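Local coordinates for protein Ent-copalyl diphosphate synthase (Streptomyces platensis, PDB 5BP8) that is probably a bacterial enzyme of the terpene cyclase type, mostly helical, with a C-terminal region resembling that of the squalene-hopene cyclases, at residues L16-V20 against Y278-L284; A428-L433 against M455-L459. One frame throughout, in Å; residues are numbered along the deposited sequence.

Contact 1: residues L16-V20 against Y278-L284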
# COMPACT_ATOMS: atom_id res chain seq x y z
N LEU A 16 -7.21 -19.54 3.71
CA LEU A 16 -8.48 -19.20 3.05
C LEU A 16 -9.56 -18.94 4.08
O LEU A 16 -10.33 -17.97 3.98
CB LEU A 16 -8.88 -20.29 2.06
CG LEU A 16 -8.00 -20.36 0.80
CD1 LEU A 16 -8.25 -21.66 0.06
CD2 LEU A 16 -8.27 -19.17 -0.11
N ALA A 17 -9.61 -19.76 5.11
CA ALA A 17 -10.62 -19.63 6.14
C ALA A 17 -10.45 -18.33 6.93
O ALA A 17 -11.43 -17.67 7.27
CB ALA A 17 -10.61 -20.83 7.08
N ALA A 18 -9.20 -18.00 7.23
CA ALA A 18 -8.93 -16.79 8.00
C ALA A 18 -9.30 -15.55 7.18
O ALA A 18 -9.84 -14.60 7.72
CB ALA A 18 -7.48 -16.72 8.42
N THR A 19 -9.03 -15.61 5.88
CA THR A 19 -9.40 -14.54 4.98
C THR A 19 -10.91 -14.37 4.90
O THR A 19 -11.43 -13.25 4.99
CB THR A 19 -8.77 -14.77 3.59
OG1 THR A 19 -7.35 -14.96 3.74
CG2 THR A 19 -9.05 -13.59 2.69
N VAL A 20 -11.64 -15.48 4.79
CA VAL A 20 -13.09 -15.42 4.83
C VAL A 20 -13.59 -14.72 6.10
O VAL A 20 -14.53 -13.94 6.07
CB VAL A 20 -13.72 -16.84 4.75
CG1 VAL A 20 -15.18 -16.81 5.14
CG2 VAL A 20 -13.56 -17.39 3.35
N TYR A 278 -6.69 -27.19 -2.92
CA TYR A 278 -7.60 -26.61 -1.95
C TYR A 278 -8.88 -26.35 -2.68
O TYR A 278 -8.92 -26.38 -3.92
CB TYR A 278 -7.07 -25.28 -1.41
CG TYR A 278 -6.83 -24.28 -2.50
CD1 TYR A 278 -7.84 -23.41 -2.91
CD2 TYR A 278 -5.61 -24.23 -3.15
CE1 TYR A 278 -7.63 -22.50 -3.94
CE2 TYR A 278 -5.39 -23.33 -4.17
CZ TYR A 278 -6.39 -22.48 -4.56
OH TYR A 278 -6.14 -21.61 -5.58
N GLU A 279 -9.92 -26.10 -1.90
CA GLU A 279 -11.18 -25.60 -2.41
C GLU A 279 -11.33 -24.14 -1.96
O GLU A 279 -11.36 -23.85 -0.75
CB GLU A 279 -12.30 -26.49 -1.88
CG GLU A 279 -13.70 -26.08 -2.29
CD GLU A 279 -13.97 -26.26 -3.77
OE1 GLU A 279 -13.20 -26.97 -4.46
OE2 GLU A 279 -14.98 -25.70 -4.24
N ALA A 280 -11.43 -23.22 -2.91
CA ALA A 280 -11.72 -21.81 -2.59
C ALA A 280 -13.08 -21.74 -1.93
O ALA A 280 -14.07 -22.27 -2.49
CB ALA A 280 -11.69 -20.93 -3.82
N PRO A 281 -13.15 -21.14 -0.74
CA PRO A 281 -14.45 -20.95 -0.14
C PRO A 281 -15.32 -20.08 -1.05
O PRO A 281 -14.86 -19.05 -1.56
CB PRO A 281 -14.15 -20.23 1.19
CG PRO A 281 -12.74 -20.59 1.50
CD PRO A 281 -12.06 -20.69 0.17
N ALA A 282 -16.56 -20.52 -1.25
CA ALA A 282 -17.50 -19.78 -2.06
C ALA A 282 -17.65 -18.34 -1.62
O ALA A 282 -17.89 -17.47 -2.44
CB ALA A 282 -18.86 -20.47 -2.03
N ALA A 283 -17.55 -18.09 -0.31
CA ALA A 283 -17.72 -16.75 0.22
C ALA A 283 -16.72 -15.77 -0.38
O ALA A 283 -17.08 -14.60 -0.57
CB ALA A 283 -17.62 -16.74 1.75
N LEU A 284 -15.50 -16.20 -0.68
CA LEU A 284 -14.52 -15.28 -1.27
C LEU A 284 -14.93 -14.94 -2.69
O LEU A 284 -14.89 -13.78 -3.09
CB LEU A 284 -13.10 -15.84 -1.29
CG LEU A 284 -12.45 -16.07 0.08
CD1 LEU A 284 -11.01 -16.47 -0.11
CD2 LEU A 284 -12.58 -14.85 0.97
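L16 and V20, one turn apart on helix 7-20, close from one side on P281 and L284, and no hydrogen bond crosses the join, whose side-chain contacts are apolar. The two branches of L16 part company: CD1 reaches the Y278 ring obliquely, 3.5 Å from its CD1, while CD2 meets CD1 of L284 at 3.8 Å. Nearer the backbone, the L16 CB lies 3.7 Å from CD of P281. V20 works the other end of the proline ring. Its CG2 touches both P281 CB and L284 CD2, 3.6 Å from each, because chi1 of 166° turns CG1 anti to the backbone N and leaves CG2 beside it; CG1 merely brushes A283 CB at 4.2 Å.

Behind this first shell, P281 is the N-cap residue of helix 282-291, and its carbonyl O accepts a bond from L284 N, so the first turn carries P281 and L284 together. The Y278 hydroxyl is hydrogen-bonded to NE2 of H320, which ties down the far end of the ring, and T19 OG1 bonds back to the L15 carbonyl within its own helix. Helix 260-274 lines the join: L271 touches both L16 and Y278, E263 meets T19, and Q264 meets L284.

Contact 2: residues A428-L433 against M455-L459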
# COMPACT_ATOMS: atom_id res chain seq x y z
N ALA A 428 15.45 -11.34 -16.04
CA ALA A 428 14.86 -11.15 -14.69
C ALA A 428 15.37 -12.20 -13.69
O ALA A 428 15.74 -11.88 -12.54
CB ALA A 428 13.34 -11.17 -14.75
N ALA A 429 15.42 -13.46 -14.11
CA ALA A 429 15.95 -14.53 -13.25
C ALA A 429 17.45 -14.34 -12.96
O ALA A 429 17.91 -14.60 -11.85
CB ALA A 429 15.69 -15.90 -13.87
N ALA A 430 18.20 -13.86 -13.95
CA ALA A 430 19.59 -13.52 -13.75
C ALA A 430 19.75 -12.41 -12.69
O ALA A 430 20.67 -12.46 -11.86
CB ALA A 430 20.23 -13.08 -15.05
N TRP A 431 18.88 -11.40 -12.77
CA TRP A 431 18.87 -10.31 -11.80
C TRP A 431 18.55 -10.82 -10.40
O TRP A 431 19.16 -10.40 -9.40
CB TRP A 431 17.88 -9.24 -12.25
CG TRP A 431 17.73 -8.10 -11.31
CD1 TRP A 431 18.53 -7.01 -11.21
CD2 TRP A 431 16.69 -7.93 -10.33
NE1 TRP A 431 18.05 -6.14 -10.25
CE2 TRP A 431 16.94 -6.69 -9.68
CE3 TRP A 431 15.59 -8.68 -9.95
CZ2 TRP A 431 16.11 -6.20 -8.66
CZ3 TRP A 431 14.77 -8.19 -8.94
CH2 TRP A 431 15.03 -6.96 -8.32
N ALA A 432 17.61 -11.74 -10.32
CA ALA A 432 17.33 -12.39 -9.06
C ALA A 432 18.55 -13.07 -8.48
O ALA A 432 18.86 -12.90 -7.32
CB ALA A 432 16.16 -13.36 -9.19
N LEU A 433 19.30 -13.83 -9.29
CA LEU A 433 20.44 -14.55 -8.74
C LEU A 433 21.49 -13.55 -8.27
O LEU A 433 22.15 -13.75 -7.25
CB LEU A 433 21.05 -15.49 -9.80
CG LEU A 433 20.17 -16.61 -10.33
CD1 LEU A 433 20.88 -17.40 -11.41
CD2 LEU A 433 19.78 -17.54 -9.20
N MSE A 455 10.87 -13.61 -5.12
CA MSE A 455 11.98 -14.17 -5.89
C MSE A 455 11.95 -15.67 -5.95
O MSE A 455 12.28 -16.25 -7.00
CB MSE A 455 13.32 -13.64 -5.36
CG MSE A 455 13.44 -12.15 -5.66
SE MSE A 455 13.42 -11.67 -7.56
CE MSE A 455 11.55 -11.19 -7.80
N VAL A 456 11.59 -16.33 -4.87
CA VAL A 456 11.47 -17.79 -4.90
C VAL A 456 10.41 -18.21 -5.94
O VAL A 456 10.65 -19.12 -6.77
CB VAL A 456 11.17 -18.37 -3.50
CG1 VAL A 456 10.72 -19.82 -3.59
CG2 VAL A 456 12.39 -18.24 -2.61
N GLN A 457 9.27 -17.53 -5.93
CA GLN A 457 8.22 -17.77 -6.92
C GLN A 457 8.69 -17.55 -8.34
O GLN A 457 8.44 -18.39 -9.21
CB GLN A 457 7.02 -16.87 -6.72
CG GLN A 457 6.21 -17.19 -5.49
CD GLN A 457 4.95 -16.35 -5.42
OE1 GLN A 457 4.19 -16.27 -6.40
NE2 GLN A 457 4.71 -15.73 -4.25
N LEU A 458 9.36 -16.42 -8.58
CA LEU A 458 9.90 -16.10 -9.90
C LEU A 458 10.80 -17.22 -10.39
O LEU A 458 10.64 -17.71 -11.52
CB LEU A 458 10.67 -14.78 -9.88
CG LEU A 458 11.36 -14.34 -11.18
CD1 LEU A 458 10.42 -14.41 -12.37
CD2 LEU A 458 11.92 -12.93 -11.07
N LEU A 459 11.76 -17.62 -9.55
CA LEU A 459 12.74 -18.63 -9.94
C LEU A 459 12.10 -19.99 -10.19
O LEU A 459 12.42 -20.65 -11.20
CB LEU A 459 13.84 -18.75 -8.89
CG LEU A 459 14.78 -17.55 -8.73
CD1 LEU A 459 15.67 -17.73 -7.51
CD2 LEU A 459 15.63 -17.33 -9.98
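A selenium atom takes the central place here: M455 is a selenomethionine, and its SE sits 3.6 Å from A432 CB and 4.0 Å from CZ3 of W431. The latter is an oblique Met-aromatic contact, with SE 5.2 Å from the centroid of the six-membered ring and 69° off its normal. Bends at both chi2 and chi3 fold the M455 chain, while W431, with CG anti to its backbone N (chi1 177°), carries its indole to where CZ3 is the ring atom nearest SE. One turn on, the CD2 methyl of L459 settles among the A429 carbonyl O (4.0 Å), A432 CB (4.1 Å) and L433 CD2 (4.2 Å). L458 adds a looser touch on A428. Alanines thus form much of one surface. The axes of segments 428-433 and 455-459 come within 10.1 Å, their directions 137° apart, an inclined, broadly antiparallel pairing consistent with the helical-hairpin build of the squalene-hopene cyclase family.

Helix 402-416 supplies Y403, whose ring meets that of W431 and which also touches M455, and S474 of helix 469-484 contacts L433 and L459. W442, in the loop joining the two helices, touches M455 and L459 and hydrogen-bonds through NE1 to the A432 carbonyl.

From the N terminus, helix 7-20 comes first, and contact 1 brings its last turn against the start of helix 282-291, closing a loop of more than 250 residues that contains many helices and no strand. The chain then runs on through helices 307-319 to 402-416 before contact 2 opens. That one is local: helices 422-435 and 449-461 pack together across a short connection, within the range related to squalene-hopene cyclases. The two are in series, neither nesting nor crossing. The centres of contact 1 and contact 2 lie about 29 Å apart, and the nearest atoms of contact 1 and contact 2 are about 12 Å apart. Contact 1 thus joins distant parts of the sequence, and contact 2 pairs consecutive helices.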